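Local coordinates for M152 protein (PDB 4G59) that is an MHC class I-like viral membrane glycoprotein of murine cytomegalovirus that probably helps the virus evade natural killer and T cell recognition, at residues Q77-V81 against V95-Y99. Sequence-based numbering, arbitrary orientation.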
ATOM      1  N   GLN B  77     -21.704   1.575  -1.225  1.00 43.57           N
ATOM      2  CA  GLN B  77     -20.587   1.869  -2.129  1.00 42.51           C
ATOM      3  C   GLN B  77     -20.381   0.727  -3.116  1.00 39.55           C
ATOM      4  O   GLN B  77     -20.025   0.961  -4.260  1.00 41.63           O
ATOM      5  CB  GLN B  77     -19.273   2.153  -1.382  1.00 40.06           C
ATOM      6  CG  GLN B  77     -19.308   3.326  -0.403  1.00 41.42           C
ATOM      7  CD  GLN B  77     -19.874   4.610  -0.987  1.00 41.04           C
ATOM      8  OE1 GLN B  77     -19.435   5.093  -2.035  1.00 36.46           O
ATOM      9  NE2 GLN B  77     -20.845   5.183  -0.288  1.00 39.65           N
ATOM     10  N   GLU B  78     -20.626  -0.503  -2.685  1.00 39.15           N
ATOM     11  CA  GLU B  78     -20.423  -1.634  -3.577  1.00 38.69           C
ATOM     12  C   GLU B  78     -21.400  -1.602  -4.759  1.00 46.40           C
ATOM     13  O   GLU B  78     -20.997  -1.765  -5.920  1.00 47.39           O
ATOM     14  CB  GLU B  78     -20.464  -2.961  -2.808  1.00 40.20           C
ATOM     15  CG  GLU B  78     -19.247  -3.154  -1.918  1.00 38.12           C
ATOM     16  CD  GLU B  78     -19.102  -4.550  -1.380  1.00 43.63           C
ATOM     17  OE1 GLU B  78     -18.311  -4.728  -0.435  1.00 46.99           O
ATOM     18  OE2 GLU B  78     -19.745  -5.479  -1.906  1.00 48.92           O
ATOM     19  N   ARG B  79     -22.676  -1.376  -4.449  1.00 43.24           N
ATOM     20  CA  ARG B  79     -23.693  -1.108  -5.453  1.00 42.38           C
ATOM     21  C   ARG B  79     -23.344   0.115  -6.310  1.00 45.40           C
ATOM     22  O   ARG B  79     -23.320   0.030  -7.535  1.00 46.26           O
ATOM     23  CB  ARG B  79     -25.051  -0.881  -4.782  1.00 41.93           C
ATOM     24  CG  ARG B  79     -26.222  -1.060  -5.724  1.00 39.90           C
ATOM     25  CD  ARG B  79     -27.461  -0.326  -5.260  1.00 45.48           C
ATOM     26  NE  ARG B  79     -27.209   1.082  -4.959  1.00 52.01           N
ATOM     27  CZ  ARG B  79     -27.122   2.045  -5.870  1.00 45.80           C
ATOM     28  NH1 ARG B  79     -27.256   1.756  -7.152  1.00 52.73           N
ATOM     29  NH2 ARG B  79     -26.890   3.296  -5.501  1.00 48.56           N
ATOM     30  N   PHE B  80     -23.077   1.249  -5.668  1.00 45.35           N
ATOM     31  CA  PHE B  80     -22.836   2.493  -6.398  1.00 43.56           C
ATOM     32  C   PHE B  80     -21.668   2.394  -7.380  1.00 45.11           C
ATOM     33  O   PHE B  80     -21.764   2.832  -8.524  1.00 49.05           O
ATOM     34  CB  PHE B  80     -22.601   3.655  -5.419  1.00 43.83           C
ATOM     35  CG  PHE B  80     -22.055   4.914  -6.075  1.00 43.03           C
ATOM     36  CD1 PHE B  80     -22.809   5.622  -7.004  1.00 39.18           C
ATOM     37  CD2 PHE B  80     -20.786   5.393  -5.746  1.00 40.84           C
ATOM     38  CE1 PHE B  80     -22.294   6.792  -7.604  1.00 43.25           C
ATOM     39  CE2 PHE B  80     -20.268   6.557  -6.336  1.00 42.72           C
ATOM     40  CZ  PHE B  80     -21.021   7.260  -7.269  1.00 39.51           C
ATOM     41  N   VAL B  81     -20.560   1.828  -6.916  1.00 46.82           N
ATOM     42  CA  VAL B  81     -19.330   1.761  -7.707  1.00 47.94           C
ATOM     43  C   VAL B  81     -19.491   0.749  -8.844  1.00 47.37           C
ATOM     44  O   VAL B  81     -18.901   0.916  -9.923  1.00 49.32           O
ATOM     45  CB  VAL B  81     -18.088   1.443  -6.808  1.00 42.21           C
ATOM     46  CG1 VAL B  81     -16.840   1.293  -7.639  1.00 42.78           C
ATOM     47  CG2 VAL B  81     -17.880   2.537  -5.762  1.00 39.24           C
ATOM     48  N   VAL B  95     -10.855   1.778  -9.076  1.00 37.06           N
ATOM     49  CA  VAL B  95     -11.210   3.147  -8.714  1.00 38.07           C
ATOM     50  C   VAL B  95     -11.314   3.242  -7.196  1.00 38.59           C
ATOM     51  O   VAL B  95     -11.624   2.239  -6.531  1.00 38.40           O
ATOM     52  CB  VAL B  95     -12.565   3.581  -9.362  1.00 35.85           C
ATOM     53  CG1 VAL B  95     -13.678   2.638  -8.991  1.00 35.83           C
ATOM     54  CG2 VAL B  95     -12.940   4.985  -8.954  1.00 35.76           C
ATOM     55  N   VAL B  96     -11.041   4.422  -6.633  1.00 39.84           N
ATOM     56  CA  VAL B  96     -11.238   4.614  -5.186  1.00 33.74           C
ATOM     57  C   VAL B  96     -12.171   5.782  -4.903  1.00 34.39           C
ATOM     58  O   VAL B  96     -12.066   6.839  -5.533  1.00 36.60           O
ATOM     59  CB  VAL B  96      -9.890   4.854  -4.413  1.00 35.16           C
ATOM     60  CG1 VAL B  96     -10.119   4.901  -2.889  1.00 32.17           C
ATOM     61  CG2 VAL B  96      -8.867   3.803  -4.753  1.00 32.79           C
ATOM     62  N   PHE B  97     -13.061   5.604  -3.932  1.00 37.39           N
ATOM     63  CA  PHE B  97     -13.812   6.734  -3.375  1.00 37.73           C
ATOM     64  C   PHE B  97     -13.477   6.956  -1.910  1.00 35.13           C
ATOM     65  O   PHE B  97     -13.500   6.021  -1.100  1.00 33.77           O
ATOM     66  CB  PHE B  97     -15.323   6.536  -3.553  1.00 36.51           C
ATOM     67  CG  PHE B  97     -15.797   6.867  -4.934  1.00 44.21           C
ATOM     68  CD1 PHE B  97     -16.204   8.170  -5.248  1.00 40.93           C
ATOM     69  CD2 PHE B  97     -15.798   5.904  -5.939  1.00 40.29           C
ATOM     70  CE1 PHE B  97     -16.626   8.501  -6.525  1.00 38.08           C
ATOM     71  CE2 PHE B  97     -16.222   6.248  -7.232  1.00 43.72           C
ATOM     72  CZ  PHE B  97     -16.639   7.551  -7.514  1.00 39.92           C
ATOM     73  N   GLU B  98     -13.188   8.206  -1.576  1.00 34.62           N
ATOM     74  CA  GLU B  98     -12.803   8.573  -0.222  1.00 35.19           C
ATOM     75  C   GLU B  98     -13.791   9.590   0.349  1.00 38.05           C
ATOM     76  O   GLU B  98     -13.926  10.700  -0.190  1.00 38.63           O
ATOM     77  CB  GLU B  98     -11.419   9.182  -0.278  1.00 38.54           C
ATOM     78  CG  GLU B  98     -10.764   9.395   1.041  1.00 42.37           C
ATOM     79  CD  GLU B  98      -9.267   9.489   0.889  1.00 47.69           C
ATOM     80  OE1 GLU B  98      -8.691   8.632   0.173  1.00 45.93           O
ATOM     81  OE2 GLU B  98      -8.685  10.429   1.473  1.00 51.28           O
ATOM     82  N   TYR B  99     -14.491   9.216   1.422  1.00 37.50           N
ATOM     83  CA  TYR B  99     -15.394  10.137   2.107  1.00 35.74           C
ATOM     84  C   TYR B  99     -14.775  10.628   3.413  1.00 40.19           C
ATOM     85  O   TYR B  99     -14.659   9.868   4.373  1.00 39.40           O
ATOM     86  CB  TYR B  99     -16.726   9.451   2.412  1.00 36.67           C
ATOM     87  CG  TYR B  99     -17.471   8.950   1.192  1.00 38.99           C
ATOM     88  CD1 TYR B  99     -18.492   9.700   0.611  1.00 37.63           C
ATOM     89  CD2 TYR B  99     -17.154   7.727   0.626  1.00 33.59           C
ATOM     90  CE1 TYR B  99     -19.180   9.225  -0.508  1.00 40.03           C
ATOM     91  CE2 TYR B  99     -17.822   7.252  -0.467  1.00 35.10           C
ATOM     92  CZ  TYR B  99     -18.837   7.994  -1.036  1.00 36.98           C
ATOM     93  OH  TYR B  99     -19.490   7.485  -2.132  1.00 35.21           O
TER
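F80 turns the edge of its ring onto the face of F97, making a T-shaped pair with centroids 5.5 Å apart and planes at 65°. The touching corner is CE2 of F80, which stands 3.9 Å above the F97 plane, displaced toward the rim near CZ. The F80 ring reaches the strand because chi1 (168°) sets CG opposite the backbone N; the edge-to-face pairing then puts the C-H edge of one buried ring against the pi face of the other. V81, the next residue, passes alongside F97 and V95, heading the opposite way. Its branched CB supplies two methyls, one for each partner: CG2 lies 4.0 Å from CD2 of F97, and CG1 lies 3.7 Å from CG1 of V95.

At the other end the packing turns polar. The side chains of Q77 and Y99 come from opposite directions, OE1 lying at the ring edge near its plane and the amide turned 68° from the ring. The Y99 hydroxyl donates to this oxygen, although the modelled 2.4 Å between OH of Y99 and OE1 of Q77 is too short to be taken literally. A bend at chi2 of Q77 helps bring the amide to the phenol. Both residues are buried, and S152 serves each: its carbonyl accepts from Q77 NE2, and its N-H donates to Y99 OH.

Helix 68-89 lies across the eight-stranded antiparallel sheet, as in the MHC class I-like platform. Strand 95-103 runs between strands 22-31 and 106-114, while F35 of strand 34-40 also touches V81, and F73, one turn before Q77, meets Y99 edge-to-face.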